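Local coordinates for type C neurotoxin (Clostridium botulinum, PDB 3PME), which probably binds gangliosides and phospholipid at nerve-cell membranes as the receptor-binding domain of a C/D mosaic botulinum neurotoxin, at residues I112-D115 / K119-S122; I91-I94 / G99-L102; Y152-L155 / E160-Q163; N41-S46 / I179-D184. One frame throughout, in Å; residues are numbered along the deposited sequence.

Overall arrangement
All four contacts lie in the N-terminal receptor-binding region, a concanavalin-like assembly of antiparallel sheets. Along the chain interaction 2 comes first, then 1, then 3, and the two segments of interaction 4 bracket all of them. Interactions 1 and 2, with centres about 10 Å apart, share one five-stranded sheet, in which strands 100-105 and 108-114 join them. Interaction 3 is a hairpin of the large sheet, its centre about 15 Å from that of interaction 1; M153 packs there on L113 and K121. Interaction 4, centred about 13 Å from interaction 2, packs the large sheet against the three-stranded one; N92 N and V180 O link it to interaction 2. Three contacts thus pair strands within sheets and the fourth joins two sheets.

Interaction 1: residues I112-D115 / K119-S122; sequences ILQD and KYKS
A chi1 of 70° puts Y120 CG between its own backbone N and carbonyl carbon; in I112, chi1 sets CG1 beside the backbone N and the turn about chi2 (-88°) carries CD1 to the ring. I112 CD1 lies 3.4 Å from Y120 CD2, at an oblique approach to the ring. The same methyl is pressed tightly on S122 CB, at 3.3 Å. Q114 crosses Y120 at a slant, its OE1 3.8 Å from Y120 CB, while its NE2 is held by N97 O.

Between the non-hydrogen-bonded pairs I112-S122 and Q114-Y120 sits L113 with K121, a hydrogen-bonded pair in which L113 N reaches K121 O at 3.0 Å and K121 N returns the bond to L113 O. Next to the turn, D115 N donates to K119 O (2.9 Å). D115 OD1 takes K119 N at 3.0 Å from above the carboxylate plane, 45° out of it, and also accepts from N117 N, so one oxygen ties the connection closed.

This is the hairpin of strands 108-114 and 120-126. Strand 100-105 flanks its first strand, K101 bonding to I112 and nearby G99 to Q114, while L113 and K121 face M153 of strand 152-157, which lies in the other sheet.

Interaction 2: residues I91-I94 / G99-L102; sequences INSI and GWKL
S93 lays its CB over the face of the W100 indole, a CH-pi contact in which the carbon stands 3.6 Å from the centroid of the W100 five-membered ring and 19° off the ring normal. W100 CG sits between its backbone N and carbonyl carbon (chi1 57°), which brings the indole under the serine. The two residues form a hydrogen-bonded pair of the antiparallel hairpin, but an uneven one. S93 N to W100 O is short, 2.8 Å, but bent at the hydrogen, and W100 N approaches S93 O at 3.1 Å from well above the carbonyl plane, 66° out of it. S93 O also receives the CA-H of G99, whose backbone conformation is one that glycine alone takes easily.

I91 and L102 make the second hydrogen-bonded pair, with L102 N 2.8 Å from I91 O. I91 spreads two branches over the opposite strand: CG2 comes obliquely to the six-membered ring, 3.6 Å from W100 CZ3, and CD1 meets L102 CD2 at 3.6 Å. On the other face of the sheet N92 folds back in an Asx turn, its OD1 taking I94 N at 3.0 Å.

A water accepts from W100 NE1 at 3.0 Å and gives S93 OG a weak bond, and the S93 hydroxyl donates to T178 O of strand 178-181. Thus the buried serine serves both the apolar and the polar side of the contact: its methylene covers the aromatic face, while its oxygen and the bridging water satisfy the polar groups that come with it, including the indole N-H.

Interaction 3: residues Y152-L155 / E160-Q163; sequences YMKL and ELKQ
L155 faces both K162 and Q163, a classic beta bulge in the hairpin of strands 152-157 and 160-166. L155 O accepts K162 N at 2.8 Å, nearly in line with the carbonyl bond, and also takes a weak bond from Q163 N at 3.5 Å. In return L155 N donates to Q163 O, a straight bond of 2.9 Å. The extra residue is accommodated by the backbone of K162, whose psi of -40° departs from extended values, and the short strand segments meet at 117° instead of running nearly antiparallel.

Beside the bulge, L161 sends CD1 across the strand to K154, lying 3.7 Å from K154 CB. That methyl also reaches L155 O, at 3.5 Å. The two side chains cross at about a right angle, and the lysine, bent at chi3 (77°), brings its CE back near the leucine methyls. The end of K154 makes a weak bond to Y156 OH and lies near a bound sulfate ion, probably from the crystallisation liquor.

Further out, the L155 side chain points into the interior, against V143 and I145 of strand 141-148 and against L123 and F125 of strand 120-126 in the other sheet. Backbone bonds from K154 to T146 and from M153 to E165 fix strand 152-157 between its two neighbours. On the outer strand, K162 folds at chi2 and forms a salt bridge with E160, its NZ 3.5 Å from E160 OE1.

Interaction 4: residues N41-S46 / I179-D184; sequences NDFKLS and IVFGID
F43 is the first residue of 41-46 to meet the 179-184 segment, and it does so through F181. Its chi1 of 54° puts CG between the backbone N and the carbonyl carbon and directs the far rim of the ring at its partner. The rings make an offset edge-to-face pair, the edge of F43 turned to the face of F181, with planes at 86° and centroids 5.3 Å apart. The touching atoms are F43 CZ and F181 CD2, 3.7 Å from each other, with F43 CE2 only slightly farther from F181 CD2 at 3.8 Å.

Two residues on, L45 points to the same side of its strand. Its CG sits beside the backbone N and the chain then runs on extended, so that CD1 lies over the peptide of G182, 3.7 Å from G182 N. The same methyl is 3.7 Å from G182 CA, and it passes 4.3 Å from F181 C. At G182 the leucine settles directly on main-chain atoms. The contact is van der Waals packing, one ring edge on a ring and one methyl on a peptide.

F43 and L45 belong to strand 42-45, which is bonded on one flank to strand 34-35 and on the other to strand 193-201, through I195 and L193. F181 belongs to a strand paired with 51-55; I52 there touches both phenylalanines, while L10 and F198 of the large sheet also close on F181, the latter edge-to-face. The two phenylalanines therefore lie in the hydrophobic interior between the large sheet and the three-stranded one.

Interaction 1: residues I112-D115 / K119-S122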
loop_
_atom_site.group_PDB
_atom_site.type_symbol
_atom_site.label_atom_id
_atom_site.label_comp_id
_atom_site.label_asym_id
_atom_site.label_seq_id
_atom_site.Cartn_x
_atom_site.Cartn_y
_atom_site.Cartn_z
ATOM N N ILE A 112 -3.090 22.985 4.662
ATOM C CA ILE A 112 -3.025 24.419 4.890
ATOM C C ILE A 112 -4.357 24.925 5.413
ATOM O O ILE A 112 -5.408 24.560 4.888
ATOM C CB ILE A 112 -2.698 25.144 3.568
ATOM C CG1 ILE A 112 -1.275 24.801 3.114
ATOM C CG2 ILE A 112 -2.894 26.666 3.714
ATOM C CD1 ILE A 112 -0.230 25.708 3.687
ATOM N N LEU A 113 -4.299 25.760 6.446
ATOM C CA LEU A 113 -5.474 26.426 7.000
ATOM C C LEU A 113 -5.199 27.916 6.953
ATOM O O LEU A 113 -4.170 28.376 7.456
ATOM C CB LEU A 113 -5.731 25.999 8.449
ATOM C CG LEU A 113 -7.026 26.542 9.071
ATOM C CD1 LEU A 113 -8.247 25.939 8.378
ATOM C CD2 LEU A 113 -7.090 26.250 10.582
ATOM N N GLN A 114 -6.110 28.673 6.346
ATOM C CA GLN A 114 -5.836 30.078 6.054
ATOM C C GLN A 114 -6.951 30.989 6.543
ATOM O O GLN A 114 -8.130 30.749 6.263
ATOM C CB GLN A 114 -5.623 30.246 4.556
ATOM C CG GLN A 114 -5.283 31.648 4.116
ATOM C CD GLN A 114 -4.700 31.637 2.726
ATOM O OE1 GLN A 114 -3.630 31.065 2.501
ATOM N NE2 GLN A 114 -5.400 32.246 1.783
ATOM N N ASP A 115 -6.570 32.039 7.274
ATOM C CA ASP A 115 -7.548 32.965 7.842
ATOM C C ASP A 115 -7.938 34.098 6.895
ATOM O O ASP A 115 -7.461 34.183 5.755
ATOM C CB ASP A 115 -7.097 33.486 9.222
ATOM C CG ASP A 115 -5.956 34.521 9.160
ATOM O OD1 ASP A 115 -5.680 35.126 8.107
ATOM O OD2 ASP A 115 -5.354 34.767 10.232
ATOM N N LYS A 119 -3.280 34.976 6.269
ATOM C CA LYS A 119 -2.253 34.332 7.081
ATOM C C LYS A 119 -2.575 32.841 7.139
ATOM O O LYS A 119 -3.739 32.456 7.248
ATOM C CB LYS A 119 -2.229 34.946 8.481
ATOM C CG LYS A 119 -1.262 34.294 9.458
ATOM C CD LYS A 119 -1.365 34.922 10.851
ATOM C CE LYS A 119 -0.497 34.176 11.860
ATOM N NZ LYS A 119 -0.726 34.643 13.259
ATOM N N TYR A 120 -1.565 31.988 7.048
ATOM C CA TYR A 120 -1.844 30.558 7.069
ATOM C C TYR A 120 -0.886 29.773 7.957
ATOM O O TYR A 120 0.197 30.251 8.319
ATOM C CB TYR A 120 -1.848 29.970 5.657
ATOM C CG TYR A 120 -0.486 29.925 5.016
ATOM C CD1 TYR A 120 0.018 31.023 4.335
ATOM C CD2 TYR A 120 0.295 28.783 5.098
ATOM C CE1 TYR A 120 1.264 30.985 3.750
ATOM C CE2 TYR A 120 1.542 28.731 4.505
ATOM C CZ TYR A 120 2.019 29.836 3.837
ATOM O OH TYR A 120 3.264 29.797 3.256
ATOM N N LYS A 121 -1.325 28.582 8.336
ATOM C CA LYS A 121 -0.484 27.614 9.040
ATOM C C LYS A 121 -0.523 26.331 8.235
ATOM O O LYS A 121 -1.495 26.070 7.528
ATOM C CB LYS A 121 -1.010 27.345 10.452
ATOM C CG LYS A 121 -1.049 28.567 11.355
ATOM C CD LYS A 121 0.340 29.158 11.534
ATOM C CE LYS A 121 0.352 30.227 12.620
ATOM N NZ LYS A 121 0.465 29.617 13.978
ATOM N N SER A 122 0.526 25.529 8.329
ATOM C CA SER A 122 0.565 24.292 7.556
ATOM C C SER A 122 1.112 23.111 8.346
ATOM O O SER A 122 1.899 23.271 9.288
ATOM C CB SER A 122 1.386 24.491 6.282
ATOM O OG SER A 122 2.732 24.774 6.590
#

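Interaction 2: residues I91-I94 / G99-L102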
loop_
_atom_site.group_PDB
_atom_site.type_symbol
_atom_site.label_atom_id
_atom_site.label_comp_id
_atom_site.label_asym_id
_atom_site.label_seq_id
_atom_site.Cartn_x
_atom_site.Cartn_y
_atom_site.Cartn_z
ATOM N N ILE A 91 -6.755 19.231 -3.145
ATOM C CA ILE A 91 -8.102 19.361 -2.604
ATOM C C ILE A 91 -8.212 20.808 -2.176
ATOM O O ILE A 91 -7.405 21.273 -1.375
ATOM C CB ILE A 91 -8.338 18.458 -1.376
ATOM C CG1 ILE A 91 -7.942 17.007 -1.673
ATOM C CG2 ILE A 91 -9.801 18.525 -0.941
ATOM C CD1 ILE A 91 -8.032 16.099 -0.449
ATOM N N ASN A 92 -9.184 21.530 -2.722
ATOM C CA ASN A 92 -9.253 22.972 -2.495
ATOM C C ASN A 92 -10.559 23.386 -1.857
ATOM O O ASN A 92 -11.632 23.127 -2.403
ATOM C CB ASN A 92 -9.090 23.712 -3.821
ATOM C CG ASN A 92 -8.794 25.180 -3.638
ATOM O OD1 ASN A 92 -8.795 25.695 -2.517
ATOM N ND2 ASN A 92 -8.522 25.867 -4.742
ATOM N N SER A 93 -10.468 24.025 -0.696
ATOM C CA SER A 93 -11.640 24.595 -0.047
ATOM C C SER A 93 -11.282 25.979 0.476
ATOM O O SER A 93 -11.621 26.336 1.608
ATOM C CB SER A 93 -12.162 23.682 1.068
ATOM O OG SER A 93 -13.513 23.983 1.396
ATOM N N ILE A 94 -10.567 26.730 -0.360
ATOM C CA ILE A 94 -10.273 28.140 -0.117
ATOM C C ILE A 94 -11.131 28.999 -1.032
ATOM O O ILE A 94 -11.099 28.838 -2.252
ATOM C CB ILE A 94 -8.813 28.481 -0.435
ATOM C CG1 ILE A 94 -7.867 27.661 0.430
ATOM C CG2 ILE A 94 -8.555 29.988 -0.237
ATOM C CD1 ILE A 94 -7.949 27.985 1.861
ATOM N N GLY A 99 -9.940 29.425 4.209
ATOM C CA GLY A 99 -10.453 28.065 4.190
ATOM C C GLY A 99 -9.310 27.093 4.394
ATOM O O GLY A 99 -8.356 27.375 5.111
ATOM N N TRP A 100 -9.394 25.936 3.754
ATOM C CA TRP A 100 -8.322 24.943 3.865
ATOM C C TRP A 100 -8.022 24.338 2.509
ATOM O O TRP A 100 -8.853 24.401 1.598
ATOM C CB TRP A 100 -8.699 23.839 4.854
ATOM C CG TRP A 100 -9.983 23.109 4.514
ATOM C CD1 TRP A 100 -11.253 23.458 4.885
ATOM C CD2 TRP A 100 -10.110 21.916 3.730
ATOM N NE1 TRP A 100 -12.158 22.548 4.385
ATOM C CE2 TRP A 100 -11.478 21.588 3.681
ATOM C CE3 TRP A 100 -9.191 21.083 3.078
ATOM C CZ2 TRP A 100 -11.958 20.464 2.991
ATOM C CZ3 TRP A 100 -9.668 19.968 2.402
ATOM C CH2 TRP A 100 -11.038 19.674 2.364
ATOM N N LYS A 101 -6.826 23.764 2.369
ATOM C CA LYS A 101 -6.499 23.008 1.161
ATOM C C LYS A 101 -5.433 21.962 1.456
ATOM O O LYS A 101 -4.729 22.028 2.460
ATOM C CB LYS A 101 -6.045 23.940 0.026
ATOM C CG LYS A 101 -4.768 24.718 0.312
ATOM C CD LYS A 101 -4.321 25.515 -0.915
ATOM C CE LYS A 101 -3.162 26.434 -0.562
ATOM N NZ LYS A 101 -2.770 27.304 -1.704
ATOM N N LEU A 102 -5.357 20.967 0.580
ATOM C CA LEU A 102 -4.295 19.973 0.611
ATOM C C LEU A 102 -3.483 20.109 -0.661
ATOM O O LEU A 102 -4.043 20.149 -1.764
ATOM C CB LEU A 102 -4.870 18.565 0.674
ATOM C CG LEU A 102 -3.836 17.429 0.725
ATOM C CD1 LEU A 102 -3.174 17.372 2.096
ATOM C CD2 LEU A 102 -4.502 16.100 0.391
HETATM O O HOH W 1 -15.077 23.184 4.197
#

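Interaction 3: residues Y152-L155 / E160-Q163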
loop_
_atom_site.group_PDB
_atom_site.type_symbol
_atom_site.label_atom_id
_atom_site.label_comp_id
_atom_site.label_asym_id
_atom_site.label_seq_id
_atom_site.Cartn_x
_atom_site.Cartn_y
_atom_site.Cartn_z
ATOM N N TYR A 152 -4.676 23.364 18.214
ATOM C CA TYR A 152 -3.780 22.835 17.191
ATOM C C TYR A 152 -4.472 22.087 16.076
ATOM O O TYR A 152 -5.570 21.545 16.229
ATOM C CB TYR A 152 -2.743 21.904 17.836
ATOM C CG TYR A 152 -2.089 22.594 18.983
ATOM C CD1 TYR A 152 -2.702 22.616 20.215
ATOM C CD2 TYR A 152 -0.911 23.298 18.814
ATOM C CE1 TYR A 152 -2.149 23.294 21.252
ATOM C CE2 TYR A 152 -0.344 23.985 19.868
ATOM C CZ TYR A 152 -0.981 23.967 21.082
ATOM O OH TYR A 152 -0.471 24.636 22.169
ATOM N N MET A 153 -3.801 22.057 14.938
ATOM C CA MET A 153 -4.129 21.043 13.952
ATOM C C MET A 153 -2.995 20.026 13.959
ATOM O O MET A 153 -1.836 20.369 14.182
ATOM C CB MET A 153 -4.369 21.660 12.587
ATOM C CG MET A 153 -3.237 22.469 12.046
ATOM S SD MET A 153 -3.757 23.189 10.484
ATOM C CE MET A 153 -2.225 23.957 9.989
ATOM N N LYS A 154 -3.340 18.762 13.752
ATOM C CA LYS A 154 -2.391 17.683 13.915
ATOM C C LYS A 154 -2.497 16.745 12.729
ATOM O O LYS A 154 -3.590 16.494 12.234
ATOM C CB LYS A 154 -2.669 16.915 15.202
ATOM C CG LYS A 154 -2.319 17.722 16.466
ATOM C CD LYS A 154 -3.088 17.234 17.705
ATOM C CE LYS A 154 -2.524 15.947 18.289
ATOM N NZ LYS A 154 -3.365 15.449 19.429
ATOM N N LEU A 155 -1.346 16.254 12.296
ATOM C CA LEU A 155 -1.264 15.357 11.151
ATOM C C LEU A 155 -0.844 13.965 11.587
ATOM O O LEU A 155 0.222 13.783 12.193
ATOM C CB LEU A 155 -0.247 15.904 10.152
ATOM C CG LEU A 155 0.041 14.993 8.961
ATOM C CD1 LEU A 155 -1.242 14.686 8.224
ATOM C CD2 LEU A 155 1.026 15.691 8.051
ATOM N N GLU A 160 -0.487 7.348 13.312
ATOM C CA GLU A 160 0.563 7.830 14.212
ATOM C C GLU A 160 0.782 9.321 14.034
ATOM O O GLU A 160 0.972 9.806 12.919
ATOM C CB GLU A 160 1.870 7.073 13.955
ATOM C CG GLU A 160 1.771 5.571 14.206
ATOM C CD GLU A 160 3.113 4.880 14.102
ATOM O OE1 GLU A 160 3.878 5.216 13.175
ATOM O OE2 GLU A 160 3.410 4.021 14.962
ATOM N N LEU A 161 0.760 10.063 15.140
ATOM C CA LEU A 161 0.993 11.500 15.078
ATOM C C LEU A 161 2.393 11.835 14.561
ATOM O O LEU A 161 3.380 11.282 15.042
ATOM C CB LEU A 161 0.787 12.102 16.461
ATOM C CG LEU A 161 1.012 13.606 16.517
ATOM C CD1 LEU A 161 -0.015 14.355 15.664
ATOM C CD2 LEU A 161 0.934 14.055 17.978
ATOM N N LYS A 162 2.473 12.723 13.572
ATOM C CA LYS A 162 3.764 13.113 13.003
ATOM C C LYS A 162 4.105 14.578 13.235
ATOM O O LYS A 162 5.263 14.918 13.489
ATOM C CB LYS A 162 3.799 12.825 11.493
ATOM C CG LYS A 162 3.510 11.384 11.145
ATOM C CD LYS A 162 4.619 10.442 11.588
ATOM C CE LYS A 162 4.378 9.035 11.047
ATOM N NZ LYS A 162 5.340 8.051 11.631
ATOM N N GLN A 163 3.105 15.445 13.113
ATOM C CA GLN A 163 3.335 16.886 13.176
ATOM C C GLN A 163 2.166 17.582 13.845
ATOM O O GLN A 163 1.029 17.115 13.785
ATOM C CB GLN A 163 3.503 17.463 11.763
ATOM C CG GLN A 163 4.675 16.879 10.972
ATOM C CD GLN A 163 5.999 17.502 11.353
ATOM O OE1 GLN A 163 6.877 16.838 11.914
ATOM N NE2 GLN A 163 6.158 18.779 11.045
#

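Interaction 4: residues N41-S46 / I179-D184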
loop_
_atom_site.group_PDB
_atom_site.type_symbol
_atom_site.label_atom_id
_atom_site.label_comp_id
_atom_site.label_asym_id
_atom_site.label_seq_id
_atom_site.Cartn_x
_atom_site.Cartn_y
_atom_site.Cartn_z
ATOM N N ASN A 41 -13.969 2.610 -2.789
ATOM C CA ASN A 41 -14.259 4.024 -2.592
ATOM C C ASN A 41 -13.135 4.923 -3.098
ATOM O O ASN A 41 -12.926 6.023 -2.570
ATOM C CB ASN A 41 -14.546 4.298 -1.118
ATOM C CG ASN A 41 -15.736 3.495 -0.608
ATOM O OD1 ASN A 41 -16.743 3.351 -1.311
ATOM N ND2 ASN A 41 -15.627 2.969 0.608
ATOM N N ASP A 42 -12.410 4.466 -4.121
ATOM C CA ASP A 42 -11.302 5.267 -4.648
ATOM C C ASP A 42 -11.670 6.115 -5.856
ATOM O O ASP A 42 -12.716 5.924 -6.479
ATOM C CB ASP A 42 -10.009 4.445 -4.868
ATOM C CG ASP A 42 -9.994 3.661 -6.161
ATOM O OD1 ASP A 42 -10.734 3.978 -7.119
ATOM O OD2 ASP A 42 -9.187 2.712 -6.220
ATOM N N PHE A 43 -10.830 7.104 -6.130
ATOM C CA PHE A 43 -10.923 7.877 -7.346
ATOM C C PHE A 43 -9.533 8.330 -7.760
ATOM O O PHE A 43 -8.633 8.461 -6.923
ATOM C CB PHE A 43 -11.931 9.036 -7.245
ATOM C CG PHE A 43 -11.715 9.963 -6.076
ATOM C CD1 PHE A 43 -12.341 9.727 -4.858
ATOM C CD2 PHE A 43 -10.924 11.090 -6.212
ATOM C CE1 PHE A 43 -12.167 10.594 -3.787
ATOM C CE2 PHE A 43 -10.746 11.969 -5.142
ATOM C CZ PHE A 43 -11.371 11.716 -3.934
ATOM N N LYS A 44 -9.352 8.523 -9.057
ATOM C CA LYS A 44 -8.053 8.820 -9.619
ATOM C C LYS A 44 -8.061 10.214 -10.219
ATOM O O LYS A 44 -8.980 10.578 -10.960
ATOM C CB LYS A 44 -7.735 7.786 -10.703
ATOM C CG LYS A 44 -6.345 7.870 -11.294
ATOM C CD LYS A 44 -6.172 6.826 -12.400
ATOM C CE LYS A 44 -4.766 6.845 -12.969
ATOM N NZ LYS A 44 -4.621 5.849 -14.068
ATOM N N LEU A 45 -7.041 10.996 -9.888
ATOM C CA LEU A 45 -6.830 12.285 -10.526
ATOM C C LEU A 45 -5.603 12.160 -11.420
ATOM O O LEU A 45 -4.483 12.000 -10.929
ATOM C CB LEU A 45 -6.640 13.378 -9.476
ATOM C CG LEU A 45 -7.730 13.441 -8.406
ATOM C CD1 LEU A 45 -7.412 14.514 -7.371
ATOM C CD2 LEU A 45 -9.092 13.696 -9.040
ATOM N N SER A 46 -5.815 12.205 -12.732
ATOM C CA SER A 46 -4.730 11.939 -13.677
ATOM C C SER A 46 -4.634 12.963 -14.797
ATOM O O SER A 46 -3.720 12.902 -15.621
ATOM C CB SER A 46 -4.861 10.531 -14.266
ATOM O OG SER A 46 -6.091 10.360 -14.954
ATOM N N ILE A 179 -15.916 21.868 -1.852
ATOM C CA ILE A 179 -14.606 21.222 -1.839
ATOM C C ILE A 179 -14.348 20.750 -3.246
ATOM O O ILE A 179 -15.168 20.024 -3.815
ATOM C CB ILE A 179 -14.583 20.005 -0.902
ATOM C CG1 ILE A 179 -14.992 20.412 0.509
ATOM C CG2 ILE A 179 -13.192 19.386 -0.855
ATOM C CD1 ILE A 179 -15.246 19.226 1.419
ATOM N N VAL A 180 -13.218 21.157 -3.816
ATOM C CA VAL A 180 -12.873 20.729 -5.171
ATOM C C VAL A 180 -11.655 19.814 -5.165
ATOM O O VAL A 180 -10.559 20.234 -4.767
ATOM C CB VAL A 180 -12.579 21.938 -6.078
ATOM C CG1 VAL A 180 -12.165 21.476 -7.476
ATOM C CG2 VAL A 180 -13.791 22.871 -6.133
ATOM N N PHE A 181 -11.852 18.573 -5.619
ATOM C CA PHE A 181 -10.764 17.614 -5.777
ATOM C C PHE A 181 -10.251 17.701 -7.207
ATOM O O PHE A 181 -11.038 17.623 -8.157
ATOM C CB PHE A 181 -11.256 16.189 -5.531
ATOM C CG PHE A 181 -11.682 15.930 -4.117
ATOM C CD1 PHE A 181 -12.933 16.319 -3.681
ATOM C CD2 PHE A 181 -10.836 15.271 -3.232
ATOM C CE1 PHE A 181 -13.336 16.075 -2.366
ATOM C CE2 PHE A 181 -11.236 15.017 -1.930
ATOM C CZ PHE A 181 -12.484 15.418 -1.497
ATOM N N GLY A 182 -8.941 17.856 -7.370
ATOM C CA GLY A 182 -8.374 17.878 -8.707
ATOM C C GLY A 182 -7.132 18.723 -8.865
ATOM O O GLY A 182 -6.895 19.653 -8.089
ATOM N N ILE A 183 -6.335 18.402 -9.881
ATOM C CA ILE A 183 -5.108 19.133 -10.168
ATOM C C ILE A 183 -5.300 20.074 -11.352
ATOM O O ILE A 183 -5.676 19.642 -12.442
ATOM C CB ILE A 183 -3.953 18.166 -10.476
ATOM C CG1 ILE A 183 -3.763 17.192 -9.314
ATOM C CG2 ILE A 183 -2.669 18.930 -10.776
ATOM C CD1 ILE A 183 -2.773 16.080 -9.604
ATOM N N ASP A 184 -5.041 21.360 -11.130
ATOM C CA ASP A 184 -5.210 22.377 -12.168
ATOM C C ASP A 184 -3.939 22.616 -12.976
ATOM O O ASP A 184 -4.005 23.004 -14.145
ATOM C CB ASP A 184 -5.691 23.696 -11.559
ATOM C CG ASP A 184 -7.175 23.924 -11.764
ATOM O OD1 ASP A 184 -7.753 23.310 -12.686
ATOM O OD2 ASP A 184 -7.760 24.728 -11.009
#